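BamaA.19900.a (Balamuthia mandrillaris, PDB 6VZZ) binds glucose and, as a glucokinase of the actin-like ATPase clan, probably phosphorylates it with ATP to give glucose 6-phosphate. Local coordinates at residues 37-42 with 133-138; 315-320 with 355-360. One frame throughout, in Å; residues are numbered along the deposited sequence.

Interaction 1: residues 37-42 with 133-138; sequences YYVGVD and SFLFPP
Val39, Val41 and Tyr37 of the strand 37-42 meet Phe134, Leu135 and Phe136 of the turn 133-138 in a wholly buried contact, 233 Å² in all with both sides summed. Apolar packing carries most of it. Val39 stands over the middle of the turn: its CG2 branch lies 3.8 Å from Leu135 CD2, while CG1 is 4.0 Å from Phe136 CE1. With CG1 anti to the backbone N (chi1 175°), CG2 lies beside that N and faces Leu135, and CG1 faces Phe136. Two residues along the strand, Val41 CG2 reaches the edge of the same Phe136 ring, near its plane, at 3.9 Å from CE1; this ring corner thus touches both valines.

The second kind of contact involves oxygen. The Tyr37 side chain sets out across the loop, but its OH ends obliquely to the Phe134 ring, nearly equidistant from CE2 and CZ. This hydroxyl is hydrogen-bonded to Val92 O, outside the two segments. Val39 CG2 also rests against the Leu135 carbonyl O.

Strand 37-43 is the middle strand of a five-stranded mixed sheet, pairing with strands 47-54 and 96-101. Helix 72-90 packs on the same residues, with Leu90 against Tyr37, Ser83 against Phe134 and Leu135, and Phe79 edge-to-face with Phe136; on the sheet side Leu135 touches Leu50 and Phe136 touches Ala97 and Leu99, so the turn fills in between helix and sheet.

Interaction 2: residues 315-320 with 355-360; sequences FLMRIA and AEFFDH
Glu356 OE1 is gripped by Arg318 NE at 2.8 Å, in a nearly straight bond (168° at the hydrogen), and it also forms a salt bridge with Lys321 NZ. The other oxygen, Glu356 OE2, takes Arg318 NH1 at 3.0 Å, giving a side-on, two-nitrogen salt bridge. Both oxygens lie near the guanidinium plane, yet that plane is turned 40° from the carboxylate, whose oxygens are met from above their own plane. Glu356 CG, anti to the backbone N, lies 3.6 Å from Met317 CB; the bend at chi2 (57°) then turns the carboxylate onto the arginine.

Beside the ion pair an aromatic edge meets the helix backbone, with Phe357 CD1 3.8 Å from Met317 O and CE1 4.0 Å from Ala320 C. The apolar pairs are Met317 SD with Phe357 CB (4.3 Å) and Ala320 CB with Phe357 CE1 (4.4 Å). Met317 SD makes an oblique Met-aromatic contact, 5.5 Å from the ring centroid.

Arg318 is shared as well: NH1 pairs with Glu237 and NH2 bonds to Ser225 O. Charges of both signs thus balance in a buried network, which would be expected to keep Glu356 ionised while tying the end of helix 350-357 to helix 303-327.

How the interactions relate
Interaction 1 and interaction 2 lie on opposite sides of the chain's centre, with their own centres 40 Å apart and nearest atoms about 17 Å apart, so neither touches the other. They follow in series along the chain, and they stand beside different sheets: 37-42 is a strand of the five-stranded one, whereas helix 303-327 packs on strands 186-191 and 331-335 of the six-stranded one. Glucose is bound by residues such as Asn145, Asp146, Glu218 and His221; the side chain of Val41 is about 13 Å from a bound sugar, so interaction 1 is packing away from the sugar site. At interaction 2, His360 packs on His221 of the second subunit, a residue of the glucose pocket.

Interaction 1: residues 37-42 with 133-138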
# COMPACT_ATOMS: atom_id res chain seq x y z
N TYR A 37 -4.36 24.09 -27.37
CA TYR A 37 -3.81 24.26 -26.03
C TYR A 37 -4.64 23.49 -25.02
O TYR A 37 -5.78 23.09 -25.28
CB TYR A 37 -3.73 25.73 -25.62
CG TYR A 37 -5.04 26.40 -25.33
CD1 TYR A 37 -5.80 26.95 -26.36
CD2 TYR A 37 -5.52 26.52 -24.03
CE1 TYR A 37 -7.00 27.58 -26.11
CE2 TYR A 37 -6.74 27.15 -23.76
CZ TYR A 37 -7.47 27.68 -24.81
OH TYR A 37 -8.67 28.31 -24.58
N TYR A 38 -4.06 23.29 -23.84
CA TYR A 38 -4.64 22.41 -22.84
C TYR A 38 -4.66 23.08 -21.47
O TYR A 38 -3.82 23.93 -21.16
CB TYR A 38 -3.87 21.09 -22.80
CG TYR A 38 -3.88 20.38 -24.13
CD1 TYR A 38 -2.97 20.73 -25.13
CD2 TYR A 38 -4.81 19.39 -24.41
CE1 TYR A 38 -2.99 20.11 -26.36
CE2 TYR A 38 -4.83 18.76 -25.65
CZ TYR A 38 -3.92 19.12 -26.62
OH TYR A 38 -3.93 18.50 -27.84
N VAL A 39 -5.65 22.70 -20.66
CA VAL A 39 -5.88 23.27 -19.34
C VAL A 39 -5.43 22.28 -18.27
O VAL A 39 -5.75 21.09 -18.35
CB VAL A 39 -7.37 23.63 -19.13
CG1 VAL A 39 -7.60 24.12 -17.69
CG2 VAL A 39 -7.81 24.67 -20.13
N GLY A 40 -4.70 22.77 -17.28
CA GLY A 40 -4.35 21.96 -16.13
C GLY A 40 -4.71 22.68 -14.85
O GLY A 40 -4.54 23.90 -14.74
N VAL A 41 -5.22 21.92 -13.88
CA VAL A 41 -5.69 22.49 -12.62
C VAL A 41 -5.15 21.67 -11.46
O VAL A 41 -5.19 20.44 -11.48
CB VAL A 41 -7.23 22.54 -12.54
CG1 VAL A 41 -7.67 23.30 -11.29
CG2 VAL A 41 -7.79 23.20 -13.77
N ASP A 42 -4.64 22.37 -10.44
CA ASP A 42 -4.18 21.79 -9.18
C ASP A 42 -5.14 22.27 -8.10
O ASP A 42 -5.03 23.41 -7.63
CB ASP A 42 -2.74 22.21 -8.90
CG ASP A 42 -2.25 21.77 -7.51
OD1 ASP A 42 -2.90 20.91 -6.88
OD2 ASP A 42 -1.21 22.29 -7.06
N SER A 133 -17.54 24.89 -20.35
CA SER A 133 -17.12 24.19 -21.56
C SER A 133 -15.87 24.78 -22.20
O SER A 133 -15.06 24.04 -22.77
CB SER A 133 -18.26 24.20 -22.58
OG SER A 133 -19.27 23.29 -22.18
N PHE A 134 -15.70 26.11 -22.15
CA PHE A 134 -14.57 26.72 -22.84
C PHE A 134 -13.24 26.13 -22.38
O PHE A 134 -12.39 25.78 -23.21
CB PHE A 134 -14.58 28.24 -22.63
CG PHE A 134 -13.47 28.94 -23.36
CD1 PHE A 134 -13.63 29.34 -24.67
CD2 PHE A 134 -12.25 29.17 -22.73
CE1 PHE A 134 -12.60 29.96 -25.34
CE2 PHE A 134 -11.23 29.79 -23.40
CZ PHE A 134 -11.41 30.19 -24.71
N LEU A 135 -13.03 26.01 -21.07
CA LEU A 135 -11.77 25.47 -20.58
C LEU A 135 -11.82 23.98 -20.35
O LEU A 135 -10.77 23.35 -20.22
CB LEU A 135 -11.34 26.15 -19.27
CG LEU A 135 -10.93 27.61 -19.30
CD1 LEU A 135 -10.38 28.02 -17.94
CD2 LEU A 135 -9.90 27.87 -20.38
N PHE A 136 -13.01 23.40 -20.28
CA PHE A 136 -13.18 22.00 -19.87
C PHE A 136 -14.09 21.32 -20.88
O PHE A 136 -15.28 21.12 -20.63
CB PHE A 136 -13.73 21.91 -18.45
CG PHE A 136 -12.90 22.66 -17.45
CD1 PHE A 136 -11.74 22.10 -16.93
CD2 PHE A 136 -13.25 23.95 -17.06
CE1 PHE A 136 -10.95 22.80 -16.02
CE2 PHE A 136 -12.47 24.65 -16.16
CZ PHE A 136 -11.32 24.08 -15.64
N PRO A 137 -13.55 20.95 -22.04
CA PRO A 137 -14.36 20.29 -23.08
C PRO A 137 -15.03 19.05 -22.53
O PRO A 137 -14.37 18.20 -21.91
CB PRO A 137 -13.34 19.94 -24.17
CG PRO A 137 -12.01 19.93 -23.45
CD PRO A 137 -12.12 20.96 -22.39
N PRO A 138 -16.35 18.92 -22.71
CA PRO A 138 -17.10 17.86 -22.02
C PRO A 138 -16.58 16.44 -22.24
O PRO A 138 -16.57 15.64 -21.30
CB PRO A 138 -18.52 18.04 -22.58
CG PRO A 138 -18.61 19.50 -22.81
CD PRO A 138 -17.25 19.92 -23.32

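Interaction 2: residues 315-320 with 355-360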
# COMPACT_ATOMS: atom_id res chain seq x y z
N PHE A 315 6.64 11.65 12.40
CA PHE A 315 5.54 10.82 11.94
C PHE A 315 5.51 10.72 10.43
O PHE A 315 5.04 9.71 9.89
CB PHE A 315 4.21 11.34 12.48
CG PHE A 315 3.91 10.86 13.87
CD1 PHE A 315 4.46 11.50 14.97
CD2 PHE A 315 3.11 9.74 14.06
CE1 PHE A 315 4.20 11.04 16.26
CE2 PHE A 315 2.85 9.28 15.33
CZ PHE A 315 3.39 9.93 16.44
N LEU A 316 6.02 11.73 9.72
CA LEU A 316 6.21 11.55 8.28
C LEU A 316 7.20 10.42 8.01
O LEU A 316 6.97 9.58 7.13
CB LEU A 316 6.70 12.86 7.64
CG LEU A 316 7.12 12.70 6.18
CD1 LEU A 316 5.92 12.44 5.29
CD2 LEU A 316 7.89 13.90 5.69
N MET A 317 8.30 10.37 8.77
CA MET A 317 9.24 9.27 8.60
C MET A 317 8.63 7.92 8.98
O MET A 317 9.01 6.90 8.41
CB MET A 317 10.51 9.53 9.41
CG MET A 317 11.37 10.67 8.91
SD MET A 317 12.06 10.37 7.26
CE MET A 317 11.18 11.57 6.28
N ARG A 318 7.70 7.90 9.93
CA ARG A 318 7.14 6.61 10.35
C ARG A 318 6.21 6.03 9.30
O ARG A 318 6.24 4.82 9.04
CB ARG A 318 6.41 6.74 11.68
CG ARG A 318 5.91 5.42 12.21
CD ARG A 318 5.57 5.51 13.69
NE ARG A 318 6.61 6.24 14.40
CZ ARG A 318 6.48 6.76 15.62
NH1 ARG A 318 7.48 7.43 16.16
NH2 ARG A 318 5.34 6.62 16.28
N ILE A 319 5.35 6.85 8.69
CA ILE A 319 4.49 6.32 7.64
C ILE A 319 5.32 5.96 6.41
O ILE A 319 5.06 4.96 5.74
CB ILE A 319 3.35 7.32 7.31
CG1 ILE A 319 2.41 6.78 6.23
CG2 ILE A 319 3.90 8.65 6.85
CD1 ILE A 319 1.86 5.40 6.50
N ALA A 320 6.36 6.75 6.12
CA ALA A 320 7.20 6.43 4.98
C ALA A 320 7.95 5.12 5.19
O ALA A 320 8.06 4.31 4.27
CB ALA A 320 8.17 7.58 4.71
N ALA A 355 17.00 7.96 12.78
CA ALA A 355 16.69 7.09 13.91
C ALA A 355 15.24 6.61 13.83
O ALA A 355 14.95 5.45 14.13
CB ALA A 355 16.95 7.83 15.22
N GLU A 356 14.33 7.48 13.41
CA GLU A 356 12.93 7.09 13.26
C GLU A 356 12.74 6.17 12.06
O GLU A 356 12.05 5.15 12.16
CB GLU A 356 12.05 8.33 13.13
CG GLU A 356 10.62 8.03 12.71
CD GLU A 356 9.92 7.07 13.65
OE1 GLU A 356 9.14 6.22 13.16
OE2 GLU A 356 10.15 7.14 14.87
N PHE A 357 13.35 6.51 10.92
CA PHE A 357 13.06 5.78 9.68
C PHE A 357 13.58 4.35 9.73
O PHE A 357 12.94 3.43 9.21
CB PHE A 357 13.65 6.52 8.49
CG PHE A 357 13.39 5.84 7.17
CD1 PHE A 357 12.16 5.96 6.54
CD2 PHE A 357 14.38 5.07 6.57
CE1 PHE A 357 11.92 5.32 5.34
CE2 PHE A 357 14.14 4.43 5.37
CZ PHE A 357 12.91 4.55 4.75
N PHE A 358 14.73 4.11 10.35
CA PHE A 358 15.27 2.76 10.48
C PHE A 358 14.85 2.06 11.77
O PHE A 358 15.41 1.01 12.10
CB PHE A 358 16.79 2.79 10.35
CG PHE A 358 17.26 3.33 9.04
CD1 PHE A 358 17.16 2.56 7.89
CD2 PHE A 358 17.76 4.62 8.94
CE1 PHE A 358 17.57 3.05 6.67
CE2 PHE A 358 18.17 5.12 7.72
CZ PHE A 358 18.07 4.34 6.58
N ASP A 359 13.88 2.61 12.51
CA ASP A 359 13.38 1.99 13.74
C ASP A 359 12.33 0.95 13.37
O ASP A 359 11.11 1.19 13.38
CB ASP A 359 12.83 3.08 14.67
CG ASP A 359 12.24 2.54 15.97
OD1 ASP A 359 12.04 1.33 16.12
OD2 ASP A 359 11.98 3.37 16.87
N HIS A 360 12.81 -0.25 13.04
CA HIS A 360 11.93 -1.33 12.59
C HIS A 360 12.65 -2.65 12.73
O HIS A 360 13.87 -2.71 12.54
CB HIS A 360 11.48 -1.11 11.13
CG HIS A 360 10.22 -1.84 10.78
ND1 HIS A 360 10.21 -3.18 10.43
CD2 HIS A 360 8.93 -1.43 10.73
CE1 HIS A 360 8.97 -3.55 10.19
NE2 HIS A 360 8.17 -2.51 10.36